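Local coordinates for protein transcriptional regulator (NtrC family) (Aquifex aeolicus, PDB 3DZD) that probably activates transcription by sigma-54 RNA polymerase, using an AAA+ ATPase domain under the control of a response-regulator receiver domain, at residues F45-L50 with L110-A115; N61-I66 with V75-G80; E97-P102 with E106-T111; N273-I278 with L287-S292. All coordinates share one frame; numbering follows the deposited sequence.

Contact 1 (F45-L50 with L110-A115)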
loop_
_atom_site.group_PDB
_atom_site.type_symbol
_atom_site.label_atom_id
_atom_site.label_comp_id
_atom_site.label_asym_id
_atom_site.label_seq_id
_atom_site.Cartn_x
_atom_site.Cartn_y
_atom_site.Cartn_z
ATOM N N PHE A 45 21.646 -11.506 4.473
ATOM C CA PHE A 45 22.150 -10.177 4.139
ATOM C C PHE A 45 21.206 -9.528 3.144
ATOM O O PHE A 45 21.037 -10.038 2.044
ATOM C CB PHE A 45 23.541 -10.260 3.513
ATOM C CG PHE A 45 24.577 -10.878 4.405
ATOM C CD1 PHE A 45 25.238 -10.115 5.354
ATOM C CD2 PHE A 45 24.903 -12.219 4.282
ATOM C CE1 PHE A 45 26.198 -10.680 6.172
ATOM C CE2 PHE A 45 25.861 -12.794 5.096
ATOM C CZ PHE A 45 26.510 -12.022 6.041
ATOM N N PRO A 46 20.583 -8.405 3.530
ATOM C CA PRO A 46 19.728 -7.650 2.608
ATOM C C PRO A 46 20.495 -7.269 1.346
ATOM O O PRO A 46 19.942 -7.303 0.244
ATOM C CB PRO A 46 19.385 -6.384 3.401
ATOM C CG PRO A 46 19.559 -6.759 4.822
ATOM C CD PRO A 46 20.644 -7.792 4.867
ATOM N N VAL A 47 21.764 -6.906 1.510
ATOM C CA VAL A 47 22.580 -6.469 0.382
ATOM C C VAL A 47 23.871 -7.275 0.284
ATOM O O VAL A 47 24.586 -7.450 1.267
ATOM C CB VAL A 47 22.935 -4.974 0.493
ATOM C CG1 VAL A 47 23.934 -4.581 -0.583
ATOM C CG2 VAL A 47 21.670 -4.117 0.427
ATOM N N ILE A 48 24.161 -7.762 -0.912
ATOM C CA ILE A 48 25.382 -8.497 -1.156
ATOM C C ILE A 48 26.146 -7.820 -2.267
ATOM O O ILE A 48 25.572 -7.489 -3.306
ATOM C CB ILE A 48 25.096 -9.934 -1.567
ATOM C CG1 ILE A 48 24.414 -10.679 -0.416
ATOM C CG2 ILE A 48 26.380 -10.629 -1.973
ATOM C CD1 ILE A 48 23.840 -12.018 -0.810
ATOM N N VAL A 49 27.440 -7.606 -2.026
ATOM C CA VAL A 49 28.334 -6.964 -2.975
ATOM C C VAL A 49 29.269 -8.032 -3.499
ATOM O O VAL A 49 30.103 -8.561 -2.754
ATOM C CB VAL A 49 29.182 -5.864 -2.301
ATOM C CG1 VAL A 49 30.245 -5.337 -3.266
ATOM C CG2 VAL A 49 28.304 -4.736 -1.785
ATOM N N LEU A 50 29.136 -8.345 -4.782
ATOM C CA LEU A 50 29.802 -9.510 -5.352
ATOM C C LEU A 50 30.743 -9.155 -6.497
ATOM O O LEU A 50 30.376 -8.418 -7.411
ATOM C CB LEU A 50 28.753 -10.504 -5.838
ATOM C CG LEU A 50 29.229 -11.670 -6.705
ATOM C CD1 LEU A 50 29.952 -12.731 -5.874
ATOM C CD2 LEU A 50 28.029 -12.267 -7.418
ATOM N N LEU A 110 26.592 5.757 -2.258
ATOM C CA LEU A 110 25.340 6.097 -2.925
ATOM C C LEU A 110 24.656 4.852 -3.482
ATOM O O LEU A 110 23.430 4.696 -3.378
ATOM C CB LEU A 110 25.566 7.121 -4.039
ATOM C CG LEU A 110 24.276 7.457 -4.795
ATOM C CD1 LEU A 110 23.228 8.010 -3.834
ATOM C CD2 LEU A 110 24.525 8.419 -5.952
ATOM N N THR A 111 25.447 3.966 -4.078
ATOM C CA THR A 111 24.912 2.714 -4.608
ATOM C C THR A 111 24.361 1.809 -3.499
ATOM O O THR A 111 23.323 1.182 -3.668
ATOM C CB THR A 111 25.973 1.955 -5.417
ATOM O OG1 THR A 111 26.424 2.788 -6.484
ATOM C CG2 THR A 111 25.406 0.684 -5.994
ATOM N N ILE A 112 25.070 1.741 -2.375
ATOM C CA ILE A 112 24.609 0.988 -1.220
ATOM C C ILE A 112 23.264 1.519 -0.735
ATOM O O ILE A 112 22.332 0.758 -0.484
ATOM C CB ILE A 112 25.616 1.064 -0.059
ATOM C CG1 ILE A 112 26.906 0.341 -0.431
ATOM C CG2 ILE A 112 25.005 0.471 1.220
ATOM C CD1 ILE A 112 26.794 -1.167 -0.385
ATOM N N LYS A 113 23.175 2.833 -0.608
ATOM C CA LYS A 113 21.949 3.466 -0.162
ATOM C C LYS A 113 20.777 3.019 -1.012
ATOM O O LYS A 113 19.727 2.627 -0.484
ATOM C CB LYS A 113 22.076 4.982 -0.227
ATOM C CG LYS A 113 20.885 5.698 0.364
ATOM C CD LYS A 113 20.858 7.162 -0.027
ATOM C CE LYS A 113 19.529 7.787 0.366
ATOM N NZ LYS A 113 19.069 8.842 -0.579
ATOM N N HIS A 114 20.954 3.074 -2.332
ATOM C CA HIS A 114 19.897 2.650 -3.253
ATOM C C HIS A 114 19.634 1.150 -3.183
ATOM O O HIS A 114 18.493 0.718 -3.321
ATOM C CB HIS A 114 20.188 3.089 -4.691
ATOM C CG HIS A 114 20.270 4.570 -4.860
ATOM N ND1 HIS A 114 21.077 5.169 -5.799
ATOM C CD2 HIS A 114 19.668 5.577 -4.179
ATOM C CE1 HIS A 114 20.957 6.482 -5.706
ATOM N NE2 HIS A 114 20.108 6.755 -4.730
ATOM N N ALA A 115 20.678 0.354 -2.967
ATOM C CA ALA A 115 20.476 -1.080 -2.758
ATOM C C ALA A 115 19.535 -1.346 -1.573
ATOM O O ALA A 115 18.655 -2.194 -1.653
ATOM C CB ALA A 115 21.799 -1.801 -2.562
#
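Val47 opens the contact on the strand side, both of its methyls lying against the CB of Ala115. Its CG2 stands 3.8 Å from Ala115 CB and its CG1 4.0 Å from the same atom. CG1 is anti to the backbone N (chi1 172°), which leaves CG2 beside that N, and the two branches together straddle the small alanine. This pair is also where the backbones come nearest, the CA atoms of Val47 and Ala115 being 6.6 Å apart; the small alanine side chain is consistent with so close an approach. Ile48 turns to the other side of the sheet, onto Ile66. Val49 faces the helix again, and its CG2 meets CD1 of Ile112, one turn before Ala115, at 4.1 Å, the two side chains crossing at about a right angle. No hydrogen bond links the segments, and all four touching residues are buried. The axes of strand 47-50 and helix segment 110-115 run 138° apart and approach to 9.6 Å. As expected for the CheY-like receiver fold, strand 47-51 is central in the parallel sheet, between strands 2-6 and 74-79, with helix 105-119 across one face and helix 62-69 on the other.

Contact 2 (N61-I66 with V75-G80)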
loop_
_atom_site.group_PDB
_atom_site.type_symbol
_atom_site.label_atom_id
_atom_site.label_comp_id
_atom_site.label_asym_id
_atom_site.label_seq_id
_atom_site.Cartn_x
_atom_site.Cartn_y
_atom_site.Cartn_z
ATOM N N ASN A 61 27.667 -16.365 -12.349
ATOM C CA ASN A 61 26.761 -17.489 -12.128
ATOM C C ASN A 61 26.395 -17.669 -10.660
ATOM O O ASN A 61 25.311 -18.160 -10.339
ATOM C CB ASN A 61 27.361 -18.783 -12.682
ATOM C CG ASN A 61 27.508 -18.754 -14.191
ATOM O OD1 ASN A 61 26.760 -18.062 -14.886
ATOM N ND2 ASN A 61 28.475 -19.508 -14.708
ATOM N N PHE A 62 27.300 -17.273 -9.773
ATOM C CA PHE A 62 27.043 -17.347 -8.338
ATOM C C PHE A 62 25.788 -16.570 -7.949
ATOM O O PHE A 62 25.174 -16.838 -6.921
ATOM C CB PHE A 62 28.235 -16.827 -7.541
ATOM C CG PHE A 62 28.107 -17.044 -6.067
ATOM C CD1 PHE A 62 28.392 -18.280 -5.511
ATOM C CD2 PHE A 62 27.687 -16.021 -5.235
ATOM C CE1 PHE A 62 28.270 -18.490 -4.151
ATOM C CE2 PHE A 62 27.561 -16.227 -3.872
ATOM C CZ PHE A 62 27.857 -17.466 -3.330
ATOM N N ILE A 63 25.416 -15.597 -8.770
ATOM C CA ILE A 63 24.167 -14.890 -8.560
ATOM C C ILE A 63 23.015 -15.886 -8.465
ATOM O O ILE A 63 22.072 -15.678 -7.703
ATOM C CB ILE A 63 23.900 -13.871 -9.680
ATOM C CG1 ILE A 63 24.794 -12.646 -9.495
ATOM C CG2 ILE A 63 22.443 -13.455 -9.690
ATOM C CD1 ILE A 63 24.708 -11.668 -10.627
ATOM N N ASP A 64 23.097 -16.979 -9.221
ATOM C CA ASP A 64 22.053 -18.003 -9.169
ATOM C C ASP A 64 22.005 -18.669 -7.794
ATOM O O ASP A 64 20.929 -18.974 -7.279
ATOM C CB ASP A 64 22.239 -19.048 -10.273
ATOM C CG ASP A 64 21.979 -18.484 -11.663
ATOM O OD1 ASP A 64 20.945 -17.808 -11.858
ATOM O OD2 ASP A 64 22.814 -18.728 -12.563
ATOM N N PHE A 65 23.169 -18.883 -7.194
ATOM C CA PHE A 65 23.211 -19.403 -5.837
ATOM C C PHE A 65 22.436 -18.493 -4.894
ATOM O O PHE A 65 21.665 -18.960 -4.059
ATOM C CB PHE A 65 24.645 -19.525 -5.342
ATOM C CG PHE A 65 24.745 -20.008 -3.927
ATOM C CD1 PHE A 65 25.021 -21.336 -3.654
ATOM C CD2 PHE A 65 24.536 -19.140 -2.869
ATOM C CE1 PHE A 65 25.101 -21.788 -2.355
ATOM C CE2 PHE A 65 24.621 -19.585 -1.564
ATOM C CZ PHE A 65 24.905 -20.911 -1.309
ATOM N N ILE A 66 22.666 -17.191 -5.028
ATOM C CA ILE A 66 21.996 -16.186 -4.215
ATOM C C ILE A 66 20.499 -16.158 -4.527
ATOM O O ILE A 66 19.657 -16.077 -3.623
ATOM C CB ILE A 66 22.613 -14.786 -4.465
ATOM C CG1 ILE A 66 24.084 -14.766 -4.035
ATOM C CG2 ILE A 66 21.822 -13.699 -3.748
ATOM C CD1 ILE A 66 24.866 -13.601 -4.578
ATOM N N VAL A 75 21.613 -7.552 -4.979
ATOM C CA VAL A 75 23.012 -7.762 -5.324
ATOM C C VAL A 75 23.615 -6.615 -6.126
ATOM O O VAL A 75 23.027 -6.136 -7.091
ATOM C CB VAL A 75 23.209 -9.067 -6.116
ATOM C CG1 VAL A 75 24.688 -9.298 -6.395
ATOM C CG2 VAL A 75 22.618 -10.240 -5.353
ATOM N N ILE A 76 24.797 -6.185 -5.706
ATOM C CA ILE A 76 25.589 -5.236 -6.457
ATOM C C ILE A 76 26.865 -5.938 -6.888
ATOM O O ILE A 76 27.597 -6.468 -6.052
ATOM C CB ILE A 76 25.979 -4.039 -5.589
ATOM C CG1 ILE A 76 24.729 -3.396 -4.977
ATOM C CG2 ILE A 76 26.787 -3.047 -6.402
ATOM C CD1 ILE A 76 25.011 -2.580 -3.720
ATOM N N VAL A 77 27.137 -5.964 -8.186
ATOM C CA VAL A 77 28.370 -6.592 -8.641
ATOM C C VAL A 77 29.488 -5.572 -8.824
ATOM O O VAL A 77 29.244 -4.406 -9.126
ATOM C CB VAL A 77 28.170 -7.443 -9.919
ATOM C CG1 VAL A 77 27.360 -8.692 -9.594
ATOM C CG2 VAL A 77 27.494 -6.632 -11.011
ATOM N N ILE A 78 30.715 -6.017 -8.597
ATOM C CA ILE A 78 31.887 -5.194 -8.843
ATOM C C ILE A 78 32.612 -5.776 -10.039
ATOM O O ILE A 78 32.982 -6.947 -10.029
ATOM C CB ILE A 78 32.832 -5.187 -7.636
ATOM C CG1 ILE A 78 32.207 -4.405 -6.482
ATOM C CG2 ILE A 78 34.156 -4.568 -8.012
ATOM C CD1 ILE A 78 33.060 -4.386 -5.238
ATOM N N THR A 79 32.799 -4.967 -11.076
ATOM C CA THR A 79 33.483 -5.437 -12.276
ATOM C C THR A 79 34.744 -4.642 -12.594
ATOM O O THR A 79 34.819 -3.436 -12.338
ATOM C CB THR A 79 32.565 -5.412 -13.505
ATOM O OG1 THR A 79 33.190 -6.139 -14.568
ATOM C CG2 THR A 79 32.304 -3.978 -13.955
ATOM N N GLY A 80 35.731 -5.332 -13.159
ATOM C CA GLY A 80 36.983 -4.710 -13.545
ATOM C C GLY A 80 36.769 -3.561 -14.507
ATOM O O GLY A 80 35.701 -3.424 -15.106
#
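Ile66 meets Val75 through two of its methyls. From its CB the shorter branch, CG2, anti to the backbone N, comes to 3.9 Å from Val75 CG2. The other branch runs through CG1 to the tip, and there CD1 reaches the same Val75 CG2 at 4.1 Å. One valine methyl is therefore held against two points of the isoleucine, with the side chains crossing obliquely. The segments belong to a beta-alpha-beta unit of the receiver domain's CheY-like fold: helix 62-69 crosses over from strand 47-51 to its parallel neighbour 74-79, and these side chains form part of the interface between helix and sheet. One turn earlier on the helix, Ile63 has an extended chain (chi2 174°) that carries CD1 to 4.1 Å from Val77 CG1, the two side chains standing at about a right angle. Both pairs are wholly apolar and buried, and no hydrogen bond passes between the two segments. Ile63 and Val77 also share Ala90 of helix 85-93, which closes one flank of the interface, while Ile48 and Leu50 of strand 47-51 touch Ile66 and Ile63 respectively.

Contact 3 (E97-P102 with E106-T111)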
loop_
_atom_site.group_PDB
_atom_site.type_symbol
_atom_site.label_atom_id
_atom_site.label_comp_id
_atom_site.label_asym_id
_atom_site.label_seq_id
_atom_site.Cartn_x
_atom_site.Cartn_y
_atom_site.Cartn_z
ATOM N N GLU A 97 22.491 -3.748 -9.283
ATOM C CA GLU A 97 23.395 -2.673 -9.679
ATOM C C GLU A 97 24.793 -3.186 -9.921
ATOM O O GLU A 97 25.119 -4.324 -9.600
ATOM C CB GLU A 97 23.433 -1.579 -8.610
ATOM C CG GLU A 97 22.604 -0.350 -8.952
ATOM C CD GLU A 97 23.123 0.361 -10.194
ATOM O OE1 GLU A 97 22.329 1.043 -10.881
ATOM O OE2 GLU A 97 24.325 0.231 -10.481
ATOM N N PHE A 98 25.631 -2.340 -10.491
ATOM C CA PHE A 98 27.010 -2.721 -10.682
ATOM C C PHE A 98 27.892 -1.499 -10.570
ATOM O O PHE A 98 27.461 -0.383 -10.863
ATOM C CB PHE A 98 27.199 -3.398 -12.035
ATOM C CG PHE A 98 27.241 -2.446 -13.191
ATOM C CD1 PHE A 98 28.449 -1.965 -13.660
ATOM C CD2 PHE A 98 26.077 -2.045 -13.818
ATOM C CE1 PHE A 98 28.493 -1.101 -14.733
ATOM C CE2 PHE A 98 26.114 -1.177 -14.882
ATOM C CZ PHE A 98 27.323 -0.706 -15.343
ATOM N N LEU A 99 29.121 -1.726 -10.123
ATOM C CA LEU A 99 30.119 -0.681 -9.999
ATOM C C LEU A 99 31.367 -1.060 -10.798
ATOM O O LEU A 99 31.873 -2.174 -10.680
ATOM C CB LEU A 99 30.497 -0.495 -8.528
ATOM C CG LEU A 99 29.467 0.128 -7.588
ATOM C CD1 LEU A 99 29.792 -0.231 -6.155
ATOM C CD2 LEU A 99 29.417 1.635 -7.772
ATOM N N GLU A 100 31.857 -0.136 -11.616
ATOM C CA GLU A 100 33.101 -0.354 -12.348
ATOM C C GLU A 100 34.287 0.177 -11.562
ATOM O O GLU A 100 34.315 1.346 -11.188
ATOM C CB GLU A 100 33.048 0.325 -13.717
ATOM C CG GLU A 100 34.375 0.305 -14.472
ATOM C CD GLU A 100 34.279 0.937 -15.855
ATOM O OE1 GLU A 100 33.289 1.652 -16.130
ATOM O OE2 GLU A 100 35.198 0.714 -16.667
ATOM N N LYS A 101 35.257 -0.687 -11.296
ATOM C CA LYS A 101 36.527 -0.244 -10.744
ATOM C C LYS A 101 37.210 0.636 -11.785
ATOM O O LYS A 101 37.153 0.341 -12.973
ATOM C CB LYS A 101 37.415 -1.440 -10.399
ATOM C CG LYS A 101 36.939 -2.235 -9.206
ATOM C CD LYS A 101 38.068 -3.059 -8.611
ATOM C CE LYS A 101 38.161 -4.445 -9.228
ATOM N NZ LYS A 101 37.302 -5.439 -8.518
ATOM N N PRO A 102 37.819 1.745 -11.346
ATOM C CA PRO A 102 37.793 2.169 -9.949
ATOM C C PRO A 102 36.567 3.035 -9.692
ATOM O O PRO A 102 36.003 3.613 -10.626
ATOM C CB PRO A 102 39.060 3.027 -9.819
ATOM C CG PRO A 102 39.627 3.159 -11.239
ATOM C CD PRO A 102 38.561 2.701 -12.177
ATOM N N GLU A 106 32.195 7.955 -2.331
ATOM C CA GLU A 106 30.906 8.575 -2.582
ATOM C C GLU A 106 30.024 7.708 -3.490
ATOM O O GLU A 106 28.855 7.490 -3.200
ATOM C CB GLU A 106 31.123 9.962 -3.200
ATOM C CG GLU A 106 31.871 10.958 -2.299
ATOM C CD GLU A 106 33.373 10.669 -2.151
ATOM O OE1 GLU A 106 34.022 10.268 -3.145
ATOM O OE2 GLU A 106 33.907 10.863 -1.034
ATOM N N ARG A 107 30.594 7.216 -4.586
ATOM C CA ARG A 107 29.854 6.416 -5.555
ATOM C C ARG A 107 29.433 5.102 -4.928
ATOM O O ARG A 107 28.306 4.649 -5.112
ATOM C CB ARG A 107 30.719 6.153 -6.791
ATOM C CG ARG A 107 30.129 5.169 -7.784
ATOM C CD ARG A 107 28.843 5.697 -8.408
ATOM N NE ARG A 107 27.651 5.286 -7.669
ATOM C CZ ARG A 107 26.416 5.727 -7.912
ATOM N NH1 ARG A 107 26.189 6.621 -8.872
ATOM N NH2 ARG A 107 25.404 5.280 -7.178
ATOM N N PHE A 108 30.348 4.491 -4.184
ATOM C CA PHE A 108 30.036 3.273 -3.447
ATOM C C PHE A 108 28.858 3.460 -2.490
ATOM O O PHE A 108 27.862 2.746 -2.568
ATOM C CB PHE A 108 31.257 2.785 -2.665
ATOM C CG PHE A 108 30.967 1.618 -1.770
ATOM C CD1 PHE A 108 30.615 0.388 -2.307
ATOM C CD2 PHE A 108 31.035 1.752 -0.386
ATOM C CE1 PHE A 108 30.340 -0.694 -1.483
ATOM C CE2 PHE A 108 30.762 0.675 0.449
ATOM C CZ PHE A 108 30.412 -0.550 -0.101
ATOM N N LEU A 109 28.982 4.428 -1.587
ATOM C CA LEU A 109 27.961 4.672 -0.569
ATOM C C LEU A 109 26.600 5.000 -1.162
ATOM O O LEU A 109 25.575 4.573 -0.636
ATOM C CB LEU A 109 28.405 5.789 0.373
ATOM C CG LEU A 109 29.507 5.359 1.338
ATOM C CD1 LEU A 109 29.910 6.515 2.246
ATOM C CD2 LEU A 109 29.034 4.171 2.145
ATOM N N LEU A 110 26.592 5.757 -2.258
ATOM C CA LEU A 110 25.340 6.097 -2.925
ATOM C C LEU A 110 24.656 4.852 -3.482
ATOM O O LEU A 110 23.430 4.696 -3.378
ATOM C CB LEU A 110 25.566 7.121 -4.039
ATOM C CG LEU A 110 24.276 7.457 -4.795
ATOM C CD1 LEU A 110 23.228 8.010 -3.834
ATOM C CD2 LEU A 110 24.525 8.419 -5.952
ATOM N N THR A 111 25.447 3.966 -4.078
ATOM C CA THR A 111 24.912 2.714 -4.608
ATOM C C THR A 111 24.361 1.809 -3.499
ATOM O O THR A 111 23.323 1.182 -3.668
ATOM C CB THR A 111 25.973 1.955 -5.417
ATOM O OG1 THR A 111 26.424 2.788 -6.484
ATOM C CG2 THR A 111 25.406 0.684 -5.994
#
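Leu99 spreads its two methyls over three helix residues. CD2 lies 3.6 Å from Arg107 CG and 3.5 Å from Thr111 OG1, the leucine and threonine meeting tip to tip, while CD1 comes to the edge of the Phe108 ring, 4.0 Å from Phe108 CD1. Two residues earlier on the strand, on the same face, Glu97 CB packs on Thr111 CG2. The threonine hydroxyl faces two ways: OG1 donates to Arg107 O at 3.0 Å and accepts from Arg107 NH2 at 2.8 Å, the latter bond bent to 131°. Arg107 is folded at chi2 and chi3, which brings its guanidinium back to this hydroxyl. A valine in place of Thr111 would probably leave Arg107 NH2 without this acceptor and the guanidinium freer to turn. Arg107 also forms a salt bridge with Glu97 of the second subunit, and Glu97 pairs in return with Arg107 of the second subunit, so the hydroxyl probably helps to position this interface charge. Strand 97-100 and helix segment 106-111 run nearly antiparallel, 174° apart. They belong to the last strand and last helix of the CheY-like receiver fold, elements that take part in the contact between the two subunits in this inactive-state dimer.

Contact 4 (N273-I278 with L287-S292); sequences NLEEEI and LYYRLS
Asn273 O accepts from both Glu276 N, at 2.8 Å, and Glu277 N, while the Asn273 side chain supplies the N-cap through a weak bond from Glu276 N to OD1. Segments 274-278 and 287-291 of two successive helices run almost antiparallel (161°) within the AAA+ sigma-54 interaction domain, a P-loop NTPase fold; the pair lies between sheet strands 265-270 and 294-297 in the chain. Tyr288 carries the contact. Its CG is anti to the backbone N (chi1 166°), extending the ring across to the other helix. There Leu274 CB meets Tyr288 CD1 at 3.8 Å, and Ile278 CD1 meets Tyr288 CB at 3.6 Å, the two side chains crossing at about a right angle. Further out, Glu275 CG lies 3.7 Å from Tyr288 OH; the carboxylate plane of Glu275 and the Tyr288 ring plane lie nearly parallel, 11° apart. An alanine in place of Tyr288 would probably open a gap between the helices and leave Leu274 and Ile278 without their common partner. Leu156 of the central sheet also touches the tyrosine. Just past the end of the second helix, Ser292 OG donates to Tyr288 O at 2.8 Å, and the same OG sits over the centre of the Tyr288 ring, 3.7 Å above its plane.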
loop_
_atom_site.group_PDB
_atom_site.type_symbol
_atom_site.label_atom_id
_atom_site.label_comp_id
_atom_site.label_asym_id
_atom_site.label_seq_id
_atom_site.Cartn_x
_atom_site.Cartn_y
_atom_site.Cartn_z
ATOM N N ASN A 273 -29.760 4.102 -15.217
ATOM C CA ASN A 273 -29.719 3.732 -16.620
ATOM C C ASN A 273 -29.204 4.928 -17.396
ATOM O O ASN A 273 -29.975 5.809 -17.761
ATOM C CB ASN A 273 -31.099 3.318 -17.123
ATOM C CG ASN A 273 -31.084 2.903 -18.578
ATOM O OD1 ASN A 273 -30.269 3.383 -19.369
ATOM N ND2 ASN A 273 -31.983 2.001 -18.941
ATOM N N LEU A 274 -27.896 4.959 -17.639
ATOM C CA LEU A 274 -27.260 6.161 -18.167
ATOM C C LEU A 274 -27.752 6.567 -19.536
ATOM O O LEU A 274 -27.734 7.745 -19.873
ATOM C CB LEU A 274 -25.747 6.024 -18.176
ATOM C CG LEU A 274 -25.082 6.269 -16.821
ATOM C CD1 LEU A 274 -23.578 6.133 -16.982
ATOM C CD2 LEU A 274 -25.449 7.641 -16.280
ATOM N N GLU A 275 -28.183 5.602 -20.335
ATOM C CA GLU A 275 -28.785 5.937 -21.616
ATOM C C GLU A 275 -30.004 6.836 -21.421
ATOM O O GLU A 275 -30.290 7.692 -22.255
ATOM C CB GLU A 275 -29.172 4.676 -22.373
ATOM C CG GLU A 275 -28.114 4.186 -23.339
ATOM C CD GLU A 275 -28.549 2.929 -24.066
ATOM O OE1 GLU A 275 -28.730 2.991 -25.301
ATOM O OE2 GLU A 275 -28.726 1.884 -23.394
ATOM N N GLU A 276 -30.715 6.646 -20.312
ATOM C CA GLU A 276 -31.877 7.471 -19.993
ATOM C C GLU A 276 -31.466 8.837 -19.459
ATOM O O GLU A 276 -32.152 9.832 -19.684
ATOM C CB GLU A 276 -32.785 6.770 -18.980
ATOM C CG GLU A 276 -33.285 5.413 -19.437
ATOM C CD GLU A 276 -33.782 5.427 -20.873
ATOM O OE1 GLU A 276 -33.662 4.383 -21.552
ATOM O OE2 GLU A 276 -34.288 6.480 -21.324
ATOM N N GLU A 277 -30.349 8.880 -18.745
ATOM C CA GLU A 277 -29.842 10.128 -18.196
ATOM C C GLU A 277 -29.361 11.056 -19.302
ATOM O O GLU A 277 -29.364 12.277 -19.144
ATOM C CB GLU A 277 -28.706 9.854 -17.217
ATOM C CG GLU A 277 -29.136 9.101 -15.987
ATOM C CD GLU A 277 -30.216 9.838 -15.217
ATOM O OE1 GLU A 277 -30.107 11.076 -15.066
ATOM O OE2 GLU A 277 -31.176 9.179 -14.766
ATOM N N ILE A 278 -28.938 10.475 -20.418
ATOM C CA ILE A 278 -28.477 11.264 -21.553
ATOM C C ILE A 278 -29.649 11.970 -22.206
ATOM O O ILE A 278 -29.563 13.147 -22.558
ATOM C CB ILE A 278 -27.791 10.393 -22.608
ATOM C CG1 ILE A 278 -26.428 9.927 -22.101
ATOM C CG2 ILE A 278 -27.648 11.160 -23.911
ATOM C CD1 ILE A 278 -25.867 8.767 -22.885
ATOM N N LEU A 287 -19.288 11.069 -23.631
ATOM C CA LEU A 287 -18.561 10.546 -22.489
ATOM C C LEU A 287 -19.067 9.155 -22.155
ATOM O O LEU A 287 -18.301 8.281 -21.753
ATOM C CB LEU A 287 -18.754 11.462 -21.279
ATOM C CG LEU A 287 -18.329 10.883 -19.930
ATOM C CD1 LEU A 287 -16.820 10.770 -19.868
ATOM C CD2 LEU A 287 -18.843 11.732 -18.785
ATOM N N TYR A 288 -20.372 8.962 -22.302
ATOM C CA TYR A 288 -20.984 7.685 -22.000
ATOM C C TYR A 288 -20.383 6.611 -22.885
ATOM O O TYR A 288 -19.901 5.590 -22.396
ATOM C CB TYR A 288 -22.497 7.739 -22.208
ATOM C CG TYR A 288 -23.145 6.377 -22.232
ATOM C CD1 TYR A 288 -23.366 5.671 -21.063
ATOM C CD2 TYR A 288 -23.526 5.791 -23.428
ATOM C CE1 TYR A 288 -23.962 4.425 -21.080
ATOM C CE2 TYR A 288 -24.122 4.541 -23.458
ATOM C CZ TYR A 288 -24.333 3.862 -22.282
ATOM O OH TYR A 288 -24.920 2.612 -22.308
ATOM N N TYR A 289 -20.406 6.842 -24.193
ATOM C CA TYR A 289 -19.847 5.871 -25.128
ATOM C C TYR A 289 -18.343 5.665 -24.928
ATOM O O TYR A 289 -17.834 4.573 -25.163
ATOM C CB TYR A 289 -20.210 6.224 -26.574
ATOM C CG TYR A 289 -21.693 6.048 -26.827
ATOM C CD1 TYR A 289 -22.276 4.788 -26.775
ATOM C CD2 TYR A 289 -22.519 7.139 -27.071
ATOM C CE1 TYR A 289 -23.633 4.613 -26.979
ATOM C CE2 TYR A 289 -23.884 6.973 -27.280
ATOM C CZ TYR A 289 -24.434 5.704 -27.235
ATOM O OH TYR A 289 -25.785 5.519 -27.442
ATOM N N ARG A 290 -17.644 6.698 -24.468
ATOM C CA ARG A 290 -16.232 6.565 -24.137
ATOM C C ARG A 290 -16.034 5.582 -22.986
ATOM O O ARG A 290 -15.093 4.789 -23.005
ATOM C CB ARG A 290 -15.635 7.913 -23.746
ATOM C CG ARG A 290 -15.340 8.824 -24.911
ATOM C CD ARG A 290 -13.862 8.862 -25.224
ATOM N NE ARG A 290 -13.589 9.594 -26.457
ATOM C CZ ARG A 290 -12.413 9.583 -27.075
ATOM N NH1 ARG A 290 -11.405 8.878 -26.569
ATOM N NH2 ARG A 290 -12.250 10.268 -28.196
ATOM N N LEU A 291 -16.927 5.637 -21.996
ATOM C CA LEU A 291 -16.770 4.889 -20.751
ATOM C C LEU A 291 -17.316 3.475 -20.809
ATOM O O LEU A 291 -17.093 2.687 -19.888
ATOM C CB LEU A 291 -17.494 5.607 -19.620
ATOM C CG LEU A 291 -16.889 6.896 -19.087
ATOM C CD1 LEU A 291 -17.848 7.538 -18.102
ATOM C CD2 LEU A 291 -15.564 6.601 -18.428
ATOM N N SER A 292 -18.047 3.159 -21.873
ATOM C CA SER A 292 -18.787 1.906 -21.931
ATOM C C SER A 292 -18.488 1.046 -23.165
ATOM O O SER A 292 -19.361 0.332 -23.649
ATOM C CB SER A 292 -20.284 2.185 -21.851
ATOM O OG SER A 292 -20.694 2.969 -22.952
#

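From the N terminus, contact 1 opens on strand 47-51 and closes only at helix 105-119, bringing the last helix of the receiver domain onto its central strand. Contact 2 falls wholly within that long loop, seating helix 62-69 on the opposite face of the same sheet. Contact 3 follows contact 2 in series, a short closure from edge strand 97-100 to helix 105-119, and it shares Leu110 and Thr111 with contact 1. Neighbouring strands 47-51, 74-79 and 97-100 thus join all three. Contact 4 comes later, in the AAA+ domain, its centre 52 to 56 Å from the other centres, and ties two successive helices there and touches none of the other three contacts.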